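Local coordinates for protein D-alanyl-D-alanine carboxypeptidase (Enterococcus faecalis V583, PDB 5ZHF) that removes the C-terminal D-alanine from peptidoglycan-type pentapeptides as a zinc-dependent carboxypeptidase and so contributes to vancomycin resistance, at residues R98-Q103 against E139-L144; A145-A150 against E190-R195; T182-V187 against G209-E214. All blocks are in the same frame, centred on the assembly; numbering follows the deposited sequence.

In the fold
Interactions 1 and 2 meet at one zinc ion, with centres about 14 Å apart, and together they supply all three protein ligands of the metal. Along the chain interaction 1 closes first: the start of helix 100-116 packs on the loop that runs into strand 145-150. Interaction 2 then pairs that strand with strand 193-196, the two inner strands of the four-stranded antiparallel sheet. Interaction 3, about 16 Å from interaction 2 between centres, joins helix 182-185 to the start of helix 212-218; its segments alternate in sequence with those of interaction 2. The catalytic centre thus straddles loop and sheet, while interaction 3 lies apart from the metal, the Thr185 side chain about 12 Å from the zinc.

Interaction 1 (R98-Q103 against E139-L144); sequences RTTEKQ and EHQLGL. With ZN (zinc ion), chain C.
The Arg98 side chain leaves with CG anti to its own carbonyl carbon (chi1 -63°) and then runs extended from CG to NE, while the His140 ring, with CG likewise anti to its carbonyl carbon (chi1 -72°), brings its face against it. The result is a flat guanidinium-imidazole stack in the zinc site of an M15-family peptidase, with centres 3.5 Å apart and planes only 10° from parallel. NH2 lies over the middle of the ring, and CD rests against His140 CB.

His140 NE2 binds the zinc ion at 2.1 Å, and its ND1 is hydrogen-bonded to the carbonyl of Gly96, so both ring nitrogens are engaged and the rotation of the ring is fixed. The guanidinium has three partners. In its own plane, NH1 gives a nearly straight bond of 2.9 Å to Gln103 OE1; NH2 forms a salt bridge with Asp147, and NE bonds to Ser95. Arg98 is thus a second-shell residue that bonds to one zinc ligand, Asp147, and stacks on another, His140. Gln103, a substrate-binding residue, spends its NE2 on the carbonyl of Ala133, itself part of the substrate site.

Beside the stack the backbones join directly, Arg98 N donating to His140 O at 3.1 Å. Thr99 is the N-cap of the helix, its OG1 accepting from Lys102 N. Gln141 lays its CG 3.3 Å from Arg98 O, and Gly136 N holds its OE1. Gln141 NE2 reaches the other segment through two waters, each of which accepts from it: one also donates to Arg98 O, and the other lies 2.6 Å from Thr100 OG1.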
# COMPACT_ATOMS: atom_id res chain seq x y z
N ARG A 98 3.57 9.69 2.65
CA ARG A 98 3.84 10.08 4.03
C ARG A 98 5.28 10.52 4.18
O ARG A 98 6.19 9.88 3.64
CB ARG A 98 3.63 8.90 4.97
CG ARG A 98 2.23 8.36 5.02
CD ARG A 98 2.23 7.13 5.92
NE ARG A 98 0.97 6.44 5.79
CZ ARG A 98 0.74 5.17 6.09
NH1 ARG A 98 1.69 4.37 6.58
NH2 ARG A 98 -0.49 4.70 5.86
N THR A 99 5.48 11.58 4.95
CA THR A 99 6.83 12.00 5.35
C THR A 99 7.35 11.03 6.42
O THR A 99 6.59 10.23 6.99
CB THR A 99 6.85 13.41 5.95
OG1 THR A 99 6.11 13.42 7.16
CG2 THR A 99 6.24 14.47 4.98
N THR A 100 8.64 11.14 6.70
CA THR A 100 9.28 10.36 7.76
C THR A 100 8.57 10.55 9.10
O THR A 100 8.24 9.56 9.78
CB THR A 100 10.76 10.78 7.88
OG1 THR A 100 11.42 10.47 6.64
CG2 THR A 100 11.46 10.09 9.07
N GLU A 101 8.30 11.79 9.47
CA GLU A 101 7.61 12.08 10.75
C GLU A 101 6.19 11.50 10.78
O GLU A 101 5.78 10.99 11.81
CB GLU A 101 7.60 13.58 11.07
CG GLU A 101 6.84 13.99 12.35
CD GLU A 101 7.32 13.31 13.65
OE1 GLU A 101 8.47 12.82 13.70
OE2 GLU A 101 6.54 13.29 14.64
N LYS A 102 5.45 11.58 9.67
CA LYS A 102 4.09 11.01 9.63
C LYS A 102 4.15 9.50 9.86
O LYS A 102 3.37 8.95 10.68
CB LYS A 102 3.35 11.34 8.33
CG LYS A 102 1.92 10.79 8.22
CD LYS A 102 1.03 11.25 9.39
CE LYS A 102 -0.46 11.31 9.08
NZ LYS A 102 -1.14 12.41 9.85
N GLN A 103 5.08 8.84 9.19
CA GLN A 103 5.26 7.40 9.32
C GLN A 103 5.58 7.01 10.78
O GLN A 103 4.99 6.06 11.30
CB GLN A 103 6.35 6.86 8.38
CG GLN A 103 6.42 5.34 8.31
CD GLN A 103 5.17 4.67 7.76
OE1 GLN A 103 4.39 5.27 7.03
NE2 GLN A 103 5.00 3.38 8.09
N GLU A 139 6.35 1.77 1.89
CA GLU A 139 6.02 2.16 0.55
C GLU A 139 5.31 3.51 0.51
O GLU A 139 5.30 4.16 -0.52
CB GLU A 139 5.12 1.15 -0.14
CG GLU A 139 5.76 -0.17 -0.45
CD GLU A 139 4.87 -1.05 -1.29
OE1 GLU A 139 3.62 -0.99 -1.16
OE2 GLU A 139 5.43 -1.81 -2.11
N HIS A 140 4.66 3.91 1.60
CA HIS A 140 4.00 5.21 1.60
C HIS A 140 4.98 6.35 1.41
O HIS A 140 4.61 7.39 0.90
CB HIS A 140 3.14 5.42 2.82
CG HIS A 140 1.88 4.61 2.81
ND1 HIS A 140 0.73 5.05 2.18
CD2 HIS A 140 1.60 3.38 3.31
CE1 HIS A 140 -0.21 4.13 2.31
NE2 HIS A 140 0.28 3.11 2.98
N GLN A 141 6.23 6.14 1.78
CA GLN A 141 7.23 7.17 1.59
C GLN A 141 7.76 7.25 0.13
O GLN A 141 8.52 8.16 -0.20
CB GLN A 141 8.36 6.97 2.58
CG GLN A 141 7.90 7.08 4.02
CD GLN A 141 9.01 6.76 4.99
OE1 GLN A 141 9.09 5.64 5.50
NE2 GLN A 141 9.91 7.74 5.21
N LEU A 142 7.35 6.33 -0.73
CA LEU A 142 7.64 6.42 -2.16
C LEU A 142 6.70 7.32 -2.91
O LEU A 142 7.05 7.83 -3.98
CB LEU A 142 7.58 5.06 -2.83
CG LEU A 142 8.61 4.01 -2.42
CD1 LEU A 142 8.18 2.62 -2.88
CD2 LEU A 142 9.96 4.42 -2.97
N GLY A 143 5.45 7.43 -2.44
CA GLY A 143 4.39 8.00 -3.26
C GLY A 143 3.74 7.01 -4.21
O GLY A 143 2.86 7.39 -4.99
N LEU A 144 4.14 5.73 -4.15
CA LEU A 144 3.64 4.69 -5.04
C LEU A 144 2.56 3.83 -4.40
O LEU A 144 2.02 2.95 -5.08
CB LEU A 144 4.79 3.78 -5.51
CG LEU A 144 5.84 4.50 -6.36
CD1 LEU A 144 6.90 3.53 -6.85
CD2 LEU A 144 5.19 5.19 -7.55
ZN ZN C . -0.66 1.30 3.51
O HOH W 1 9.10 10.08 3.58
O HOH W 2 12.46 8.12 6.52
O HOH W 3 -0.94 0.23 5.43

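Interaction 2 (A145-A150 against E190-R195); sequences AVDINA and EPWHYR. With ZN (zinc ion), chain C.
Asp147 lies alongside Trp192, both side chains pointing the same way, with OD1 at the edge of the indole 3.3 Å from CD1 and the carboxylate almost perpendicular to the ring. The same OD1 binds the zinc ion at 2.0 Å, and OD2 is salt-bridged to Arg98. His193 ND1 binds the metal at the same length; its CG, anti to the backbone N (chi1 -178°), carries the ring there. His140 completes the protein ligands. A water at 2.2 Å from the zinc donates to Glu190 OE1, the probable proton donor/acceptor, and accepts from Trp192 NE1.

Antiparallel pairing sets the two ligands opposite each other: Asp147 and His193 form a non-hydrogen-bonded pair, next to the hydrogen-bonded pair Val146 and Tyr194. Val146 N donates to Tyr194 O, and Tyr194 N returns a bond to Val146 O, each 2.9 Å. Ile148 N adds a third bond, to Trp192 O. Ala145 CB comes obliquely to within 3.6 Å of His193 NE2, which is itself hydrogen-bonded to Glu139.

Ile148 CD1 touches Tyr194 CB, and both residues reach Leu164 of helix 157-167, while strands 91-95 and 173-175 flank the pair.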
# COMPACT_ATOMS: atom_id res chain seq x y z
N ALA A 145 2.25 4.09 -3.12
CA ALA A 145 1.24 3.30 -2.41
C ALA A 145 0.12 4.15 -1.91
O ALA A 145 0.31 5.30 -1.46
CB ALA A 145 1.86 2.55 -1.24
N VAL A 146 -1.07 3.57 -1.99
CA VAL A 146 -2.27 4.20 -1.46
C VAL A 146 -3.03 3.20 -0.59
O VAL A 146 -3.17 2.04 -0.95
CB VAL A 146 -3.17 4.77 -2.58
CG1 VAL A 146 -2.57 6.04 -3.16
CG2 VAL A 146 -3.46 3.75 -3.67
N ASP A 147 -3.53 3.69 0.55
CA ASP A 147 -4.52 2.93 1.30
C ASP A 147 -5.86 3.38 0.80
O ASP A 147 -6.16 4.56 0.84
CB ASP A 147 -4.40 3.16 2.80
CG ASP A 147 -3.08 2.69 3.35
OD1 ASP A 147 -2.48 1.72 2.83
OD2 ASP A 147 -2.67 3.27 4.36
N ILE A 148 -6.63 2.44 0.28
CA ILE A 148 -7.87 2.74 -0.36
C ILE A 148 -8.95 2.17 0.54
O ILE A 148 -8.93 0.98 0.83
CB ILE A 148 -7.97 2.14 -1.78
CG1 ILE A 148 -6.87 2.74 -2.68
CG2 ILE A 148 -9.37 2.42 -2.35
CD1 ILE A 148 -6.71 2.01 -4.01
N ASN A 149 -9.86 3.02 0.99
CA ASN A 149 -11.01 2.58 1.79
C ASN A 149 -12.29 2.87 1.04
O ASN A 149 -12.29 3.47 -0.03
CB ASN A 149 -11.00 3.29 3.14
CG ASN A 149 -9.96 2.72 4.09
OD1 ASN A 149 -9.53 1.56 3.98
ND2 ASN A 149 -9.59 3.53 5.07
N ALA A 150 -13.40 2.45 1.63
CA ALA A 150 -14.71 2.79 1.09
C ALA A 150 -15.18 4.16 1.54
O ALA A 150 -14.79 4.64 2.62
CB ALA A 150 -15.71 1.74 1.50
N GLU A 190 -3.47 -6.63 4.76
CA GLU A 190 -3.88 -5.23 4.69
C GLU A 190 -4.63 -5.00 3.37
O GLU A 190 -4.05 -4.54 2.38
CB GLU A 190 -2.66 -4.31 4.81
CG GLU A 190 -1.99 -4.48 6.17
CD GLU A 190 -0.90 -3.48 6.43
OE1 GLU A 190 -0.28 -2.96 5.48
OE2 GLU A 190 -0.64 -3.25 7.62
N PRO A 191 -5.93 -5.37 3.32
CA PRO A 191 -6.66 -5.37 2.05
C PRO A 191 -6.92 -3.99 1.45
O PRO A 191 -7.43 -3.89 0.34
CB PRO A 191 -7.99 -6.07 2.40
CG PRO A 191 -8.14 -5.85 3.86
CD PRO A 191 -6.76 -5.92 4.42
N TRP A 192 -6.56 -2.94 2.21
CA TRP A 192 -6.58 -1.54 1.77
C TRP A 192 -5.31 -1.08 1.03
O TRP A 192 -5.37 -0.07 0.33
CB TRP A 192 -6.78 -0.61 2.97
CG TRP A 192 -5.86 -0.87 4.09
CD1 TRP A 192 -4.60 -0.38 4.26
CD2 TRP A 192 -6.09 -1.74 5.22
NE1 TRP A 192 -4.04 -0.88 5.39
CE2 TRP A 192 -4.94 -1.71 6.00
CE3 TRP A 192 -7.17 -2.53 5.62
CZ2 TRP A 192 -4.83 -2.44 7.20
CZ3 TRP A 192 -7.05 -3.26 6.80
CH2 TRP A 192 -5.90 -3.19 7.58
N HIS A 193 -4.18 -1.76 1.22
CA HIS A 193 -2.87 -1.19 0.79
C HIS A 193 -2.50 -1.68 -0.63
O HIS A 193 -2.19 -2.86 -0.83
CB HIS A 193 -1.78 -1.53 1.79
CG HIS A 193 -0.44 -0.96 1.45
ND1 HIS A 193 0.14 0.07 2.15
CD2 HIS A 193 0.42 -1.28 0.46
CE1 HIS A 193 1.32 0.34 1.62
NE2 HIS A 193 1.52 -0.48 0.60
N TYR A 194 -2.57 -0.75 -1.59
CA TYR A 194 -2.30 -1.00 -3.01
C TYR A 194 -1.05 -0.24 -3.48
O TYR A 194 -0.84 0.93 -3.14
CB TYR A 194 -3.56 -0.71 -3.86
CG TYR A 194 -4.47 -1.91 -3.76
CD1 TYR A 194 -5.24 -2.14 -2.62
CD2 TYR A 194 -4.47 -2.89 -4.76
CE1 TYR A 194 -6.02 -3.30 -2.51
CE2 TYR A 194 -5.24 -4.03 -4.65
CZ TYR A 194 -6.00 -4.26 -3.52
OH TYR A 194 -6.71 -5.43 -3.45
N ARG A 195 -0.22 -0.95 -4.25
CA ARG A 195 1.10 -0.46 -4.70
C ARG A 195 1.11 -0.42 -6.21
O ARG A 195 0.72 -1.41 -6.86
CB ARG A 195 2.20 -1.41 -4.20
CG ARG A 195 3.56 -1.34 -4.89
CD ARG A 195 4.23 0.01 -4.78
NE ARG A 195 5.32 0.04 -5.74
CZ ARG A 195 6.56 -0.37 -5.54
NH1 ARG A 195 6.98 -0.78 -4.34
NH2 ARG A 195 7.42 -0.32 -6.56
ZN ZN C . -0.66 1.30 3.51
O HOH W 3 -0.94 0.23 5.43

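Interaction 3 (T182-V187 against G209-E214); sequences TEITGV and GLCLEE
Ile184 reaches across to the start of helix 212-218, and its two branches meet different residues, CG2 Cys211 and Glu213, CD1 Glu214. Its CB lies 4.0 Å from Cys211 SG. From there CG2, anti to the backbone N, presses closer on the same sulfur, at 3.5 Å, and also meets Glu213 CB. The other branch ends in CD1, which rests on the Glu214 carboxylate, 3.5 Å from OE2, the two side chains crossing at about a right angle.

Thr185 adds a second apolar foot: its CG2 sits 3.9 Å from Cys211 CB and close to Glu213 OE1. Its OG1 turns back to accept from Val187 N, an ST turn that finishes the short helix. No direct hydrogen bond spans the contact; instead a water donates both to Thr185 O and, at 2.7 Å, to Glu213 OE2, an oxygen also held by Arg176 and Asn47.

Glu214, extended beyond CG, brings OE1 to the N-H of Cys211 at 3.0 Å, using its anti lone pair, and the same oxygen pairs with Lys181. Cys211 is the N-cap residue, and its N donating to the carboxylate of the third residue on is one of the two bonds of a capping box, a motif typical of helix starts.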
# COMPACT_ATOMS: atom_id res chain seq x y z
N THR A 182 2.12 -13.62 4.00
CA THR A 182 2.65 -12.92 5.19
C THR A 182 4.06 -13.41 5.57
O THR A 182 4.88 -12.63 6.06
CB THR A 182 1.70 -12.99 6.41
OG1 THR A 182 1.54 -14.35 6.83
CG2 THR A 182 0.33 -12.39 6.09
N GLU A 183 4.33 -14.69 5.29
CA GLU A 183 5.62 -15.29 5.60
C GLU A 183 6.76 -14.86 4.65
O GLU A 183 7.94 -15.10 4.92
CB GLU A 183 5.48 -16.82 5.66
CG GLU A 183 4.52 -17.28 6.77
CD GLU A 183 4.33 -18.80 6.87
OE1 GLU A 183 4.60 -19.51 5.88
OE2 GLU A 183 3.87 -19.27 7.94
N ILE A 184 6.42 -14.20 3.53
CA ILE A 184 7.39 -13.66 2.62
C ILE A 184 7.46 -12.13 2.77
O ILE A 184 8.55 -11.58 2.91
CB ILE A 184 7.08 -14.09 1.16
CG1 ILE A 184 7.25 -15.61 1.02
CG2 ILE A 184 7.98 -13.35 0.19
CD1 ILE A 184 6.55 -16.20 -0.18
N THR A 185 6.31 -11.47 2.81
CA THR A 185 6.28 -9.99 2.89
C THR A 185 6.64 -9.43 4.28
O THR A 185 7.09 -8.29 4.40
CB THR A 185 4.89 -9.41 2.56
OG1 THR A 185 3.94 -9.86 3.54
CG2 THR A 185 4.45 -9.79 1.19
N GLY A 186 6.41 -10.23 5.32
CA GLY A 186 6.54 -9.79 6.68
C GLY A 186 5.41 -8.91 7.18
O GLY A 186 5.52 -8.32 8.26
N VAL A 187 4.31 -8.83 6.43
CA VAL A 187 3.24 -7.90 6.74
C VAL A 187 1.92 -8.65 6.77
O VAL A 187 1.66 -9.53 5.94
CB VAL A 187 3.21 -6.75 5.69
CG1 VAL A 187 2.10 -5.75 5.99
CG2 VAL A 187 4.57 -6.05 5.64
N GLY A 209 -0.34 -15.23 -8.84
CA GLY A 209 -0.64 -15.26 -7.42
C GLY A 209 0.57 -14.99 -6.55
O GLY A 209 0.78 -15.64 -5.52
N LEU A 210 1.36 -14.00 -6.96
CA LEU A 210 2.62 -13.68 -6.30
C LEU A 210 2.49 -12.46 -5.43
O LEU A 210 1.51 -11.71 -5.56
CB LEU A 210 3.69 -13.40 -7.34
CG LEU A 210 3.94 -14.47 -8.39
CD1 LEU A 210 4.85 -13.93 -9.48
CD2 LEU A 210 4.52 -15.71 -7.73
N CYS A 211 3.46 -12.29 -4.53
CA CYS A 211 3.76 -10.99 -3.94
C CYS A 211 4.96 -10.40 -4.69
O CYS A 211 5.61 -11.09 -5.48
CB CYS A 211 4.02 -11.09 -2.44
SG CYS A 211 5.49 -12.04 -1.93
N LEU A 212 5.21 -9.11 -4.48
CA LEU A 212 6.23 -8.40 -5.21
C LEU A 212 7.64 -9.01 -5.03
O LEU A 212 8.39 -9.17 -6.00
CB LEU A 212 6.24 -6.93 -4.79
CG LEU A 212 7.21 -6.03 -5.57
CD1 LEU A 212 6.99 -6.09 -7.08
CD2 LEU A 212 7.13 -4.60 -5.04
N GLU A 213 7.96 -9.38 -3.80
CA GLU A 213 9.25 -9.99 -3.50
C GLU A 213 9.52 -11.24 -4.36
O GLU A 213 10.64 -11.39 -4.88
CB GLU A 213 9.36 -10.35 -2.03
CG GLU A 213 9.57 -9.18 -1.10
CD GLU A 213 8.30 -8.45 -0.66
OE1 GLU A 213 7.16 -8.81 -1.11
OE2 GLU A 213 8.44 -7.50 0.13
N GLU A 214 8.52 -12.11 -4.48
CA GLU A 214 8.60 -13.33 -5.31
C GLU A 214 8.80 -13.00 -6.77
O GLU A 214 9.64 -13.61 -7.44
CB GLU A 214 7.32 -14.16 -5.18
CG GLU A 214 7.14 -14.85 -3.86
CD GLU A 214 5.80 -15.57 -3.78
OE1 GLU A 214 4.76 -14.92 -3.94
OE2 GLU A 214 5.79 -16.80 -3.57
O HOH W 4 7.08 -6.38 2.21